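Local coordinates for SufC protein (Thermus thermophilus, PDB 2D2E) that probably binds and hydrolyses ATP as the cytoplasmic ABC-type ATPase of the SUF system, which assembles iron-sulfur clusters, at residues Ser2-Asp14 with Glu54-Gly66. Numbering follows the deposited sequence.
Sequences SQLEIRDLWASID and EYTVERGEILLDG
Asp65 OD1 takes the backbone N of Ser2 at 2.9 Å, from above the carboxylate plane, and also a hydrogen bond from the hydroxyl of Tyr164, while OD2 forms a salt bridge with Lys28; an aspartate suits the place, its two oxygens taking a backbone N-H, a phenol and a lysine. From here the strands run antiparallel, Glu5 exchanging two backbone bonds with Leu63 and Arg7 two with Glu61. The Glu5 and Leu63 side chains run alongside each other on one face, Glu5 OE1 3.6 Å from Leu63 CD1. Strand 3-13 lies between strand 16-27 and the strands 56-58 and 60-64 in the antiparallel beta subdomain of the ABC ATPase fold. Past the corner at Asp8, Glu58 and Arg59 both face Trp10 in a classic bulge: Trp10 O accepts Glu58 N at 2.7 Å and, weakly, Arg59 N. Asp8 OD1 accepts Trp10 NE1 (2.9 Å) because chi1 of -175° swings the carboxylate beside its own carbonyl carbon, at the indole edge; the aliphatic stem of Arg59 runs beside the indole. Replacing Asp8 with alanine takes away this acceptor, and is likely to leave the indole N-H without its partner and the ring freer to turn. Ser12 OG donates to Glu58 OE2 at 3.0 Å. Ile13 CD1 sits over one face of the Tyr55 ring, 3.8 Å from its centroid, a CH-pi contact; the Tyr55 side chain also touches Thr44, which binds ADP in another structure of this protein.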
ATOM      1  N   SER A   2      -0.960  14.812 -10.030  1.00 21.07           N
ATOM      2  CA  SER A   2       0.292  15.040  -9.266  1.00 15.44           C
ATOM      3  C   SER A   2       0.189  14.573  -7.812  1.00 13.26           C
ATOM      4  O   SER A   2       1.136  14.745  -7.046  1.00 15.15           O
ATOM      5  CB  SER A   2       0.634  16.523  -9.285  1.00 26.31           C
ATOM      6  OG  SER A   2      -0.444  17.279  -8.744  1.00 30.13           O
ATOM      7  N   GLN A   3      -0.956  14.014  -7.422  1.00 12.28           N
ATOM      8  CA  GLN A   3      -1.083  13.549  -6.041  1.00 13.56           C
ATOM      9  C   GLN A   3      -2.274  12.614  -5.887  1.00 12.71           C
ATOM     10  O   GLN A   3      -3.178  12.585  -6.726  1.00 12.65           O
ATOM     11  CB  GLN A   3      -1.267  14.749  -5.091  1.00 12.76           C
ATOM     12  CG  GLN A   3      -2.548  15.541  -5.346  1.00 14.25           C
ATOM     13  CD  GLN A   3      -2.621  16.864  -4.576  1.00 16.58           C
ATOM     14  OE1 GLN A   3      -3.714  17.367  -4.289  1.00 23.98           O
ATOM     15  NE2 GLN A   3      -1.476  17.425  -4.245  1.00 16.56           N
ATOM     16  N   LEU A   4      -2.224  11.837  -4.794  1.00 13.07           N
ATOM     17  CA  LEU A   4      -3.296  10.956  -4.405  1.00 11.43           C
ATOM     18  C   LEU A   4      -3.965  11.687  -3.243  1.00 11.42           C
ATOM     19  O   LEU A   4      -3.296  11.981  -2.245  1.00 11.37           O
ATOM     20  CB  LEU A   4      -2.830   9.580  -3.951  1.00 10.96           C
ATOM     21  CG  LEU A   4      -3.913   8.647  -3.408  1.00 10.97           C
ATOM     22  CD1 LEU A   4      -4.933   8.341  -4.493  1.00 13.27           C
ATOM     23  CD2 LEU A   4      -3.294   7.367  -2.884  1.00  9.98           C
ATOM     24  N   GLU A   5      -5.243  12.013  -3.341  1.00 11.70           N
ATOM     25  CA  GLU A   5      -5.861  12.785  -2.279  1.00 14.80           C
ATOM     26  C   GLU A   5      -7.159  12.188  -1.783  1.00 16.26           C
ATOM     27  O   GLU A   5      -8.021  11.814  -2.563  1.00 15.97           O
ATOM     28  CB  GLU A   5      -6.118  14.234  -2.752  1.00 14.47           C
ATOM     29  CG  GLU A   5      -7.073  14.995  -1.848  1.00 18.02           C
ATOM     30  CD  GLU A   5      -7.227  16.486  -2.192  1.00 22.85           C
ATOM     31  OE1 GLU A   5      -7.222  16.830  -3.397  1.00 19.62           O
ATOM     32  OE2 GLU A   5      -7.355  17.297  -1.252  1.00 20.57           O
ATOM     33  N   ILE A   6      -7.304  12.072  -0.481  1.00 13.47           N
ATOM     34  CA  ILE A   6      -8.508  11.664   0.187  1.00 12.89           C
ATOM     35  C   ILE A   6      -9.071  12.972   0.663  1.00 12.61           C
ATOM     36  O   ILE A   6      -8.406  13.698   1.424  1.00 13.23           O
ATOM     37  CB  ILE A   6      -8.254  10.690   1.345  1.00 11.70           C
ATOM     38  CG1 ILE A   6      -7.597   9.411   0.824  1.00 17.12           C
ATOM     39  CG2 ILE A   6      -9.547  10.345   2.068  1.00 16.77           C
ATOM     40  CD1 ILE A   6      -6.086   9.423   0.865  1.00 23.75           C
ATOM     41  N   ARG A   7     -10.291  13.316   0.242  1.00 11.90           N
ATOM     42  CA  ARG A   7     -10.892  14.598   0.588  1.00 16.66           C
ATOM     43  C   ARG A   7     -12.246  14.494   1.294  1.00 15.14           C
ATOM     44  O   ARG A   7     -13.219  13.985   0.738  1.00 18.11           O
ATOM     45  CB  ARG A   7     -11.056  15.434  -0.669  1.00 18.51           C
ATOM     46  CG  ARG A   7     -11.754  16.773  -0.447  1.00 17.45           C
ATOM     47  CD  ARG A   7     -10.785  17.769   0.151  1.00 23.21           C
ATOM     48  NE  ARG A   7     -11.365  19.110   0.246  1.00 22.89           N
ATOM     49  CZ  ARG A   7     -11.796  19.658   1.381  1.00 28.58           C
ATOM     50  NH1 ARG A   7     -11.713  18.983   2.529  1.00 25.17           N
ATOM     51  NH2 ARG A   7     -12.314  20.884   1.371  1.00 21.41           N
ATOM     52  N   ASP A   8     -12.291  15.004   2.521  1.00 15.84           N
ATOM     53  CA  ASP A   8     -13.514  15.032   3.345  1.00 21.46           C
ATOM     54  C   ASP A   8     -14.264  13.710   3.284  1.00 21.88           C
ATOM     55  O   ASP A   8     -15.468  13.683   3.011  1.00 16.23           O
ATOM     56  CB  ASP A   8     -14.403  16.176   2.885  1.00 22.85           C
ATOM     57  CG  ASP A   8     -15.634  16.402   3.728  1.00 27.50           C
ATOM     58  OD1 ASP A   8     -15.530  16.351   4.972  1.00 26.60           O
ATOM     59  OD2 ASP A   8     -16.716  16.643   3.149  1.00 30.81           O
ATOM     60  N   LEU A   9     -13.547  12.621   3.545  1.00 18.96           N
ATOM     61  CA  LEU A   9     -14.145  11.303   3.451  1.00 20.28           C
ATOM     62  C   LEU A   9     -14.874  10.826   4.697  1.00 18.00           C
ATOM     63  O   LEU A   9     -14.303  10.800   5.780  1.00 18.89           O
ATOM     64  CB  LEU A   9     -13.067  10.276   3.075  1.00 15.98           C
ATOM     65  CG  LEU A   9     -13.572   8.875   2.760  1.00 19.85           C
ATOM     66  CD1 LEU A   9     -14.401   8.912   1.471  1.00 26.11           C
ATOM     67  CD2 LEU A   9     -12.395   7.928   2.589  1.00 19.60           C
ATOM     68  N   TRP A  10     -16.143  10.469   4.525  1.00 16.15           N
ATOM     69  CA  TRP A  10     -16.960   9.941   5.607  1.00 17.21           C
ATOM     70  C   TRP A  10     -17.431   8.579   5.164  1.00 14.86           C
ATOM     71  O   TRP A  10     -17.917   8.420   4.040  1.00 17.07           O
ATOM     72  CB  TRP A  10     -18.167  10.858   5.884  1.00 14.82           C
ATOM     73  CG  TRP A  10     -17.781  12.194   6.381  1.00 17.26           C
ATOM     74  CD1 TRP A  10     -17.268  13.229   5.647  1.00 18.81           C
ATOM     75  CD2 TRP A  10     -17.818  12.642   7.737  1.00 18.01           C
ATOM     76  NE1 TRP A  10     -16.974  14.282   6.463  1.00 22.14           N
ATOM     77  CE2 TRP A  10     -17.297  13.952   7.755  1.00 22.63           C
ATOM     78  CE3 TRP A  10     -18.231  12.056   8.949  1.00 17.42           C
ATOM     79  CZ2 TRP A  10     -17.186  14.698   8.930  1.00 23.05           C
ATOM     80  CZ3 TRP A  10     -18.119  12.797  10.116  1.00 24.53           C
ATOM     81  CH2 TRP A  10     -17.596  14.101  10.101  1.00 24.85           C
ATOM     82  N   ALA A  11     -17.291   7.573   6.022  1.00 14.09           N
ATOM     83  CA  ALA A  11     -17.690   6.231   5.641  1.00 17.61           C
ATOM     84  C   ALA A  11     -18.179   5.445   6.847  1.00 20.58           C
ATOM     85  O   ALA A  11     -17.832   5.756   7.985  1.00 19.18           O
ATOM     86  CB  ALA A  11     -16.515   5.504   4.995  1.00 20.16           C
ATOM     87  N   SER A  12     -19.006   4.446   6.582  1.00 23.24           N
ATOM     88  CA  SER A  12     -19.542   3.605   7.643  1.00 25.89           C
ATOM     89  C   SER A  12     -19.552   2.136   7.230  1.00 25.76           C
ATOM     90  O   SER A  12     -19.359   1.818   6.062  1.00 27.16           O
ATOM     91  CB  SER A  12     -20.953   4.085   8.018  1.00 24.98           C
ATOM     92  OG  SER A  12     -21.675   4.521   6.883  1.00 32.07           O
ATOM     93  N   ILE A  13     -19.715   1.235   8.201  1.00 28.47           N
ATOM     94  CA  ILE A  13     -19.797  -0.204   7.938  1.00 33.87           C
ATOM     95  C   ILE A  13     -20.809  -0.746   8.946  1.00 39.89           C
ATOM     96  O   ILE A  13     -21.064  -0.069   9.945  1.00 41.74           O
ATOM     97  CB  ILE A  13     -18.439  -0.907   8.057  1.00 35.77           C
ATOM     98  CG1 ILE A  13     -18.584  -2.371   7.617  1.00 35.15           C
ATOM     99  CG2 ILE A  13     -17.917  -0.775   9.472  1.00 31.33           C
ATOM    100  CD1 ILE A  13     -17.262  -3.117   7.499  1.00 43.33           C
ATOM    101  N   ASP A  14     -21.368  -1.937   8.688  1.00 43.52           N
ATOM    102  CA  ASP A  14     -22.433  -2.531   9.513  1.00 45.64           C
ATOM    103  C   ASP A  14     -23.217  -1.446  10.233  1.00 43.85           C
ATOM    104  O   ASP A  14     -23.374  -1.500  11.455  1.00 44.45           O
ATOM    105  CB  ASP A  14     -21.950  -3.556  10.591  1.00 48.75           C
ATOM    106  CG  ASP A  14     -20.468  -3.907  10.517  1.00 55.80           C
ATOM    107  OD1 ASP A  14     -20.098  -4.854   9.793  1.00 48.37           O
ATOM    108  OD2 ASP A  14     -19.667  -3.236  11.202  1.00 56.76           O
ATOM    109  N   GLU A  54     -17.860  -3.724   1.182  1.00 34.53           N
ATOM    110  CA  GLU A  54     -18.569  -3.789   2.457  1.00 35.83           C
ATOM    111  C   GLU A  54     -18.783  -2.429   3.121  1.00 34.68           C
ATOM    112  O   GLU A  54     -19.606  -2.302   4.027  1.00 34.64           O
ATOM    113  CB  GLU A  54     -17.840  -4.723   3.428  1.00 37.91           C
ATOM    114  CG  GLU A  54     -17.867  -6.188   3.010  1.00 43.97           C
ATOM    115  CD  GLU A  54     -17.269  -7.112   4.055  1.00 46.04           C
ATOM    116  OE1 GLU A  54     -17.139  -8.324   3.778  1.00 51.43           O
ATOM    117  OE2 GLU A  54     -16.932  -6.630   5.159  1.00 49.86           O
ATOM    118  N   TYR A  55     -18.053  -1.411   2.667  1.00 27.82           N
ATOM    119  CA  TYR A  55     -18.171  -0.070   3.226  1.00 26.65           C
ATOM    120  C   TYR A  55     -19.079   0.847   2.439  1.00 25.51           C
ATOM    121  O   TYR A  55     -19.204   0.725   1.223  1.00 31.55           O
ATOM    122  CB  TYR A  55     -16.781   0.608   3.306  1.00 22.22           C
ATOM    123  CG  TYR A  55     -15.908  -0.100   4.324  1.00 26.02           C
ATOM    124  CD1 TYR A  55     -15.122  -1.181   3.947  1.00 27.46           C
ATOM    125  CD2 TYR A  55     -15.931   0.266   5.667  1.00 24.46           C
ATOM    126  CE1 TYR A  55     -14.384  -1.888   4.879  1.00 27.80           C
ATOM    127  CE2 TYR A  55     -15.193  -0.446   6.619  1.00 27.91           C
ATOM    128  CZ  TYR A  55     -14.428  -1.520   6.210  1.00 23.44           C
ATOM    129  OH  TYR A  55     -13.688  -2.234   7.127  1.00 32.53           O
ATOM    130  N   THR A  56     -19.694   1.782   3.145  1.00 26.77           N
ATOM    131  CA  THR A  56     -20.580   2.753   2.530  1.00 26.64           C
ATOM    132  C   THR A  56     -19.950   4.137   2.662  1.00 23.68           C
ATOM    133  O   THR A  56     -19.687   4.593   3.769  1.00 26.37           O
ATOM    134  CB  THR A  56     -21.958   2.776   3.237  1.00 28.86           C
ATOM    135  OG1 THR A  56     -22.542   1.468   3.190  1.00 33.36           O
ATOM    136  CG2 THR A  56     -22.888   3.770   2.558  1.00 35.87           C
ATOM    137  N   VAL A  57     -19.691   4.809   1.543  1.00 21.45           N
ATOM    138  CA  VAL A  57     -19.117   6.146   1.618  1.00 23.63           C
ATOM    139  C   VAL A  57     -20.271   7.153   1.674  1.00 25.20           C
ATOM    140  O   VAL A  57     -21.131   7.184   0.799  1.00 31.75           O
ATOM    141  CB  VAL A  57     -18.170   6.425   0.414  1.00 21.60           C
ATOM    142  CG1 VAL A  57     -17.743   7.897   0.411  1.00 27.55           C
ATOM    143  CG2 VAL A  57     -16.952   5.489   0.494  1.00 24.75           C
ATOM    144  N   GLU A  58     -20.282   7.959   2.728  1.00 24.55           N
ATOM    145  CA  GLU A  58     -21.332   8.945   2.961  1.00 29.61           C
ATOM    146  C   GLU A  58     -21.050  10.302   2.340  1.00 29.70           C
ATOM    147  O   GLU A  58     -21.961  11.010   1.911  1.00 27.91           O
ATOM    148  CB  GLU A  58     -21.502   9.135   4.462  1.00 27.71           C
ATOM    149  CG  GLU A  58     -21.654   7.829   5.217  1.00 36.35           C
ATOM    150  CD  GLU A  58     -23.088   7.546   5.575  1.00 39.76           C
ATOM    151  OE1 GLU A  58     -23.981   7.906   4.774  1.00 49.28           O
ATOM    152  OE2 GLU A  58     -23.325   6.962   6.650  1.00 39.46           O
ATOM    153  N   ARG A  59     -19.779  10.671   2.308  1.00 24.34           N
ATOM    154  CA  ARG A  59     -19.395  11.958   1.775  1.00 24.48           C
ATOM    155  C   ARG A  59     -17.912  11.879   1.422  1.00 26.05           C
ATOM    156  O   ARG A  59     -17.212  10.981   1.905  1.00 23.53           O
ATOM    157  CB  ARG A  59     -19.633  13.031   2.845  1.00 20.05           C
ATOM    158  CG  ARG A  59     -19.133  14.401   2.459  1.00 29.07           C
ATOM    159  CD  ARG A  59     -19.150  15.373   3.633  1.00 35.46           C
ATOM    160  NE  ARG A  59     -20.489  15.851   3.947  1.00 45.60           N
ATOM    161  CZ  ARG A  59     -20.780  17.123   4.195  1.00 49.77           C
ATOM    162  NH1 ARG A  59     -19.823  18.045   4.159  1.00 52.48           N
ATOM    163  NH2 ARG A  59     -22.028  17.473   4.480  1.00 49.65           N
ATOM    164  N   GLY A  60     -17.453  12.785   0.557  1.00 21.94           N
ATOM    165  CA  GLY A  60     -16.043  12.803   0.189  1.00 20.47           C
ATOM    166  C   GLY A  60     -15.661  12.262  -1.171  1.00 20.18           C
ATOM    167  O   GLY A  60     -16.490  11.763  -1.933  1.00 22.34           O
ATOM    168  N   GLU A  61     -14.370  12.365  -1.472  1.00 19.57           N
ATOM    169  CA  GLU A  61     -13.824  11.887  -2.735  1.00 17.28           C
ATOM    170  C   GLU A  61     -12.421  11.339  -2.524  1.00 14.92           C
ATOM    171  O   GLU A  61     -11.782  11.620  -1.507  1.00 17.67           O
ATOM    172  CB  GLU A  61     -13.687  13.036  -3.728  1.00 18.71           C
ATOM    173  CG  GLU A  61     -14.963  13.651  -4.215  1.00 31.38           C
ATOM    174  CD  GLU A  61     -14.669  14.729  -5.233  1.00 36.17           C
ATOM    175  OE1 GLU A  61     -13.997  15.712  -4.868  1.00 36.20           O
ATOM    176  OE2 GLU A  61     -15.094  14.586  -6.397  1.00 47.55           O
ATOM    177  N   ILE A  62     -11.972  10.540  -3.483  1.00 14.74           N
ATOM    178  CA  ILE A  62     -10.611  10.022  -3.491  1.00 16.84           C
ATOM    179  C   ILE A  62     -10.152  10.338  -4.927  1.00 13.68           C
ATOM    180  O   ILE A  62     -10.662   9.759  -5.899  1.00 16.04           O
ATOM    181  CB  ILE A  62     -10.542   8.506  -3.249  1.00 17.86           C
ATOM    182  CG1 ILE A  62     -11.027   8.175  -1.830  1.00 24.36           C
ATOM    183  CG2 ILE A  62      -9.105   8.032  -3.410  1.00 17.75           C
ATOM    184  CD1 ILE A  62     -10.816   6.721  -1.432  1.00 28.01           C
ATOM    185  N   LEU A  63      -9.212  11.273  -5.046  1.00 17.75           N
ATOM    186  CA  LEU A  63      -8.729  11.705  -6.361  1.00 15.33           C
ATOM    187  C   LEU A  63      -7.354  11.157  -6.660  1.00 18.07           C
ATOM    188  O   LEU A  63      -6.444  11.317  -5.857  1.00 15.81           O
ATOM    189  CB  LEU A  63      -8.628  13.235  -6.410  1.00 17.72           C
ATOM    190  CG  LEU A  63      -9.834  14.016  -5.873  1.00 26.79           C
ATOM    191  CD1 LEU A  63      -9.508  15.501  -5.775  1.00 31.28           C
ATOM    192  CD2 LEU A  63     -11.009  13.789  -6.785  1.00 24.84           C
ATOM    193  N   LEU A  64      -7.204  10.518  -7.815  1.00 14.84           N
ATOM    194  CA  LEU A  64      -5.909   9.997  -8.219  1.00 14.81           C
ATOM    195  C   LEU A  64      -5.547  10.837  -9.440  1.00 17.15           C
ATOM    196  O   LEU A  64      -6.157  10.705 -10.508  1.00 19.49           O
ATOM    197  CB  LEU A  64      -6.012   8.514  -8.568  1.00 14.43           C
ATOM    198  CG  LEU A  64      -4.663   7.800  -8.687  1.00 15.83           C
ATOM    199  CD1 LEU A  64      -4.841   6.296  -8.540  1.00 16.95           C
ATOM    200  CD2 LEU A  64      -4.010   8.149 -10.027  1.00 13.68           C
ATOM    201  N   ASP A  65      -4.571  11.720  -9.262  1.00 13.18           N
ATOM    202  CA  ASP A  65      -4.141  12.637 -10.324  1.00 14.78           C
ATOM    203  C   ASP A  65      -5.327  13.389 -10.937  1.00 21.52           C
ATOM    204  O   ASP A  65      -5.480  13.474 -12.159  1.00 22.68           O
ATOM    205  CB  ASP A  65      -3.332  11.909 -11.402  1.00 19.84           C
ATOM    206  CG  ASP A  65      -1.980  11.416 -10.882  1.00 18.88           C
ATOM    207  OD1 ASP A  65      -1.490  11.963  -9.866  1.00 16.27           O
ATOM    208  OD2 ASP A  65      -1.409  10.493 -11.489  1.00 21.31           O
ATOM    209  N   GLY A  66      -6.169  13.932 -10.068  1.00 19.19           N
ATOM    210  CA  GLY A  66      -7.311  14.709 -10.523  1.00 27.05           C
ATOM    211  C   GLY A  66      -8.637  14.002 -10.730  1.00 25.56           C
ATOM    212  O   GLY A  66      -9.676  14.671 -10.762  1.00 27.19           O
TER
HETATM  213  O   HOH W   1      -5.513  14.112  -7.316  1.00 17.45           O